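Local coordinates for protein aminotransferase, class IV (Brucella abortus, PDB 4TVI) that probably transfers the amino group of leucine, isoleucine or valine to 2-oxoglutarate, using pyridoxal 5'-phosphate as cofactor, at residues Ala54-Trp59 / Tyr126-Gly131. Residues are numbered along the deposited sequence; the frame is centred on the assembly and turned at random. Where two conformers were deposited one is given.
Sequences ASQATW and YWAEEG
The carboxylate of Glu129 is held by three groups. Ser55 OG donates to Glu129 OE1 at 2.7 Å, meeting it on the syn side. Glu129 OE2 takes the indole N-H of Trp127, NE1 to OE2 2.9 Å, almost in the ring plane but 45° above the carboxylate plane, and it also forms a salt bridge with Arg49 of the second subunit. Although Glu129 CB points away from the short helix, a bend at chi2 (-68°) folds the chain back, bringing the acid between serine and indole; these bonds together should fix its rotation and probably keep it ionised.

Two backbone bonds hold the opening of helix 56-60 against the end of strand 120-128, which pairs with strand 64-70 in the five-stranded antiparallel sheet of this class IV aminotransferase. Gln56 N reaches Glu129 O at 3.0 Å, a straight N-H (171°) coming from above the carbonyl plane. Ala57 N meets Ala128 O more nearly head-on to the C=O, though its own N-H is bent. Two amide N-H groups of the helix's first turn thus find acceptors in Ala128 and Glu129, while the hydroxyl of Ser55, at the N-cap position, makes no capping bond and, besides Glu129 OE1, bonds with Gly52 N.

Apolar contact is made by Ala57 CB, which sits 3.5 Å from Trp127 CB and leans obliquely against the indole near CD1. Gln56 lays CB and CG along the backbone of Glu130 and Gly131; its amide carries OE1 to 3.6 Å from Ala128 CB, with Ser62 OG bonded to OE1 and Val136 O to NE2.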
ATOM      1  N   ALA A  54      -3.574  15.845   3.215  1.00 17.12           N
ATOM      2  CA  ALA A  54      -4.256  15.795   1.929  1.00 17.86           C
ATOM      3  C   ALA A  54      -3.303  15.486   0.782  1.00 17.87           C
ATOM      4  O   ALA A  54      -3.652  15.676  -0.379  1.00 20.81           O
ATOM      5  CB  ALA A  54      -4.991  17.108   1.668  1.00 19.56           C
ATOM      6  N   SER A  55      -2.092  15.037   1.105  1.00 17.21           N
ATOM      7  CA  SER A  55      -1.169  14.551   0.082  1.00 16.03           C
ATOM      8  C   SER A  55      -1.739  13.279  -0.523  1.00 14.64           C
ATOM      9  O   SER A  55      -2.262  12.436   0.199  1.00 14.14           O
ATOM     10  CB  SER A  55       0.228  14.282   0.661  1.00 14.92           C
ATOM     11  OG  SER A  55       0.834  15.472   1.130  1.00 17.14           O
ATOM     12  N   GLN A  56      -1.654  13.148  -1.845  1.00 15.46           N
ATOM     13  CA  GLN A  56      -2.152  11.963  -2.533  1.00 16.98           C
ATOM     14  C   GLN A  56      -1.511  10.708  -1.949  1.00 16.74           C
ATOM     15  O   GLN A  56      -2.185   9.712  -1.703  1.00 17.27           O
ATOM     16  CB  GLN A  56      -1.871  12.056  -4.039  1.00 18.87           C
ATOM     17  CG  GLN A  56      -2.527  10.964  -4.892  1.00 18.98           C
ATOM     18  CD  GLN A  56      -1.681   9.705  -5.023  1.00 18.47           C
ATOM     19  OE1 GLN A  56      -0.553   9.643  -4.538  1.00 17.40           O
ATOM     20  NE2 GLN A  56      -2.228   8.696  -5.687  1.00 18.73           N
ATOM     21  N   ALA A  57      -0.203  10.769  -1.717  1.00 15.57           N
ATOM     22  CA  ALA A  57       0.537   9.610  -1.232  1.00 14.52           C
ATOM     23  C   ALA A  57       0.063   9.165   0.144  1.00 13.49           C
ATOM     24  O   ALA A  57       0.118   7.983   0.483  1.00 13.99           O
ATOM     25  CB  ALA A  57       2.019   9.913  -1.197  1.00 16.05           C
ATOM     26  N   THR A  58      -0.413  10.114   0.936  1.00 12.65           N
ATOM     27  CA  THR A  58      -0.763   9.824   2.315  1.00 12.88           C
ATOM     28  C   THR A  58      -1.913   8.815   2.423  1.00 13.89           C
ATOM     29  O   THR A  58      -1.833   7.851   3.191  1.00 15.17           O
ATOM     30  CB  THR A  58      -1.122  11.118   3.061  1.00 17.81           C
ATOM     31  OG1 THR A  58       0.025  11.984   3.078  1.00 19.84           O
ATOM     32  CG2 THR A  58      -1.548  10.821   4.490  1.00 17.90           C
ATOM     33  N   TRP A  59      -2.975   9.005   1.646  1.00 14.24           N
ATOM     34  CA  TRP A  59      -4.118   8.104   1.772  1.00 16.26           C
ATOM     35  C   TRP A  59      -4.396   7.276   0.517  1.00 17.06           C
ATOM     36  O   TRP A  59      -5.364   6.521   0.487  1.00 15.48           O
ATOM     37  CB  TRP A  59      -5.372   8.888   2.171  1.00 14.29           C
ATOM     38  CG  TRP A  59      -5.773   9.977   1.220  1.00 18.45           C
ATOM     39  CD1 TRP A  59      -5.102  11.146   0.973  1.00 19.32           C
ATOM     40  CD2 TRP A  59      -6.967  10.026   0.432  1.00 20.32           C
ATOM     41  NE1 TRP A  59      -5.794  11.901   0.059  1.00 18.78           N
ATOM     42  CE2 TRP A  59      -6.945  11.240  -0.284  1.00 20.62           C
ATOM     43  CE3 TRP A  59      -8.054   9.161   0.262  1.00 22.34           C
ATOM     44  CZ2 TRP A  59      -7.966  11.607  -1.159  1.00 23.12           C
ATOM     45  CZ3 TRP A  59      -9.064   9.525  -0.608  1.00 24.21           C
ATOM     46  CH2 TRP A  59      -9.014  10.738  -1.308  1.00 26.17           C
ATOM     47  N   TYR A 126      10.356   8.558  -2.642  1.00 15.99           N
ATOM     48  CA  TYR A 126       9.608   9.323  -3.636  1.00 17.29           C
ATOM     49  C   TYR A 126       8.116   9.100  -3.422  1.00 17.94           C
ATOM     50  O   TYR A 126       7.711   8.002  -3.045  1.00 18.84           O
ATOM     51  CB  TYR A 126       9.948   8.894  -5.060  1.00 19.05           C
ATOM     52  CG  TYR A 126      11.247   9.387  -5.649  1.00 18.36           C
ATOM     53  CD1 TYR A 126      11.490  10.742  -5.831  1.00 18.50           C
ATOM     54  CD2 TYR A 126      12.199   8.484  -6.096  1.00 18.39           C
ATOM     55  CE1 TYR A 126      12.675  11.185  -6.407  1.00 19.55           C
ATOM     56  CE2 TYR A 126      13.373   8.913  -6.669  1.00 19.93           C
ATOM     57  CZ  TYR A 126      13.612  10.263  -6.823  1.00 19.92           C
ATOM     58  OH  TYR A 126      14.793  10.679  -7.401  1.00 21.16           O
ATOM     59  N   TRP A 127       7.306  10.121  -3.688  1.00 15.48           N
ATOM     60  CA  TRP A 127       5.855  10.004  -3.569  1.00 15.47           C
ATOM     61  C   TRP A 127       5.150  11.123  -4.338  1.00 14.61           C
ATOM     62  O   TRP A 127       5.756  12.144  -4.664  1.00 16.77           O
ATOM     63  CB  TRP A 127       5.435  10.033  -2.101  1.00 13.90           C
ATOM     64  CG  TRP A 127       5.611  11.386  -1.465  1.00 18.27           C
ATOM     65  CD1 TRP A 127       4.669  12.371  -1.352  1.00 19.58           C
ATOM     66  CD2 TRP A 127       6.808  11.904  -0.867  1.00 17.48           C
ATOM     67  NE1 TRP A 127       5.205  13.466  -0.714  1.00 21.80           N
ATOM     68  CE2 TRP A 127       6.518  13.206  -0.409  1.00 18.83           C
ATOM     69  CE3 TRP A 127       8.097  11.392  -0.676  1.00 20.12           C
ATOM     70  CZ2 TRP A 127       7.465  14.001   0.236  1.00 18.06           C
ATOM     71  CZ3 TRP A 127       9.041  12.188  -0.035  1.00 21.37           C
ATOM     72  CH2 TRP A 127       8.719  13.478   0.412  1.00 18.76           C
ATOM     73  N   ALA A 128       3.865  10.941  -4.613  1.00 15.49           N
ATOM     74  CA  ALA A 128       3.094  11.973  -5.300  1.00 16.31           C
ATOM     75  C   ALA A 128       2.364  12.858  -4.301  1.00 17.86           C
ATOM     76  O   ALA A 128       1.731  12.358  -3.373  1.00 18.43           O
ATOM     77  CB  ALA A 128       2.105  11.350  -6.268  1.00 16.04           C
ATOM     78  N   GLU A 129       2.459  14.172  -4.491  1.00 17.99           N
ATOM     79  CA  GLU A 129       1.721  15.109  -3.650  1.00 20.92           C
ATOM     80  C   GLU A 129       0.271  15.270  -4.115  1.00 22.70           C
ATOM     81  O   GLU A 129      -0.616  15.524  -3.302  1.00 21.67           O
ATOM     82  CB  GLU A 129       2.398  16.480  -3.622  1.00 19.58           C
ATOM     83  CG  GLU A 129       3.568  16.583  -2.669  1.00 19.57           C
ATOM     84  CD  GLU A 129       3.138  16.500  -1.216  1.00 21.01           C
ATOM     85  OE1 GLU A 129       1.978  16.863  -0.913  1.00 23.24           O
ATOM     86  OE2 GLU A 129       3.957  16.066  -0.377  1.00 19.00           O
ATOM     87  N   GLU A 130       0.038  15.138  -5.420  1.00 22.41           N
ATOM     88  CA  GLU A 130      -1.289  15.355  -5.996  0.54 23.27           C
ATOM     89  C   GLU A 130      -1.748  14.174  -6.839  1.00 22.31           C
ATOM     90  O   GLU A 130      -0.930  13.398  -7.337  1.00 19.67           O
ATOM     91  CB  GLU A 130      -1.306  16.609  -6.871  0.54 24.38           C
ATOM     92  CG  GLU A 130      -0.667  17.839  -6.265  0.54 25.38           C
ATOM     93  CD  GLU A 130      -0.613  18.985  -7.255  0.54 26.89           C
ATOM     94  OE1 GLU A 130      -1.672  19.330  -7.825  0.54 27.73           O
ATOM     95  OE2 GLU A 130       0.488  19.527  -7.479  0.54 27.09           O
ATOM     96  N   GLY A 131      -3.060  14.055  -7.011  1.00 21.89           N
ATOM     97  CA  GLY A 131      -3.617  13.075  -7.921  1.00 22.25           C
ATOM     98  C   GLY A 131      -4.021  13.818  -9.178  1.00 26.37           C
ATOM     99  O   GLY A 131      -4.116  15.050  -9.165  1.00 25.78           O
TER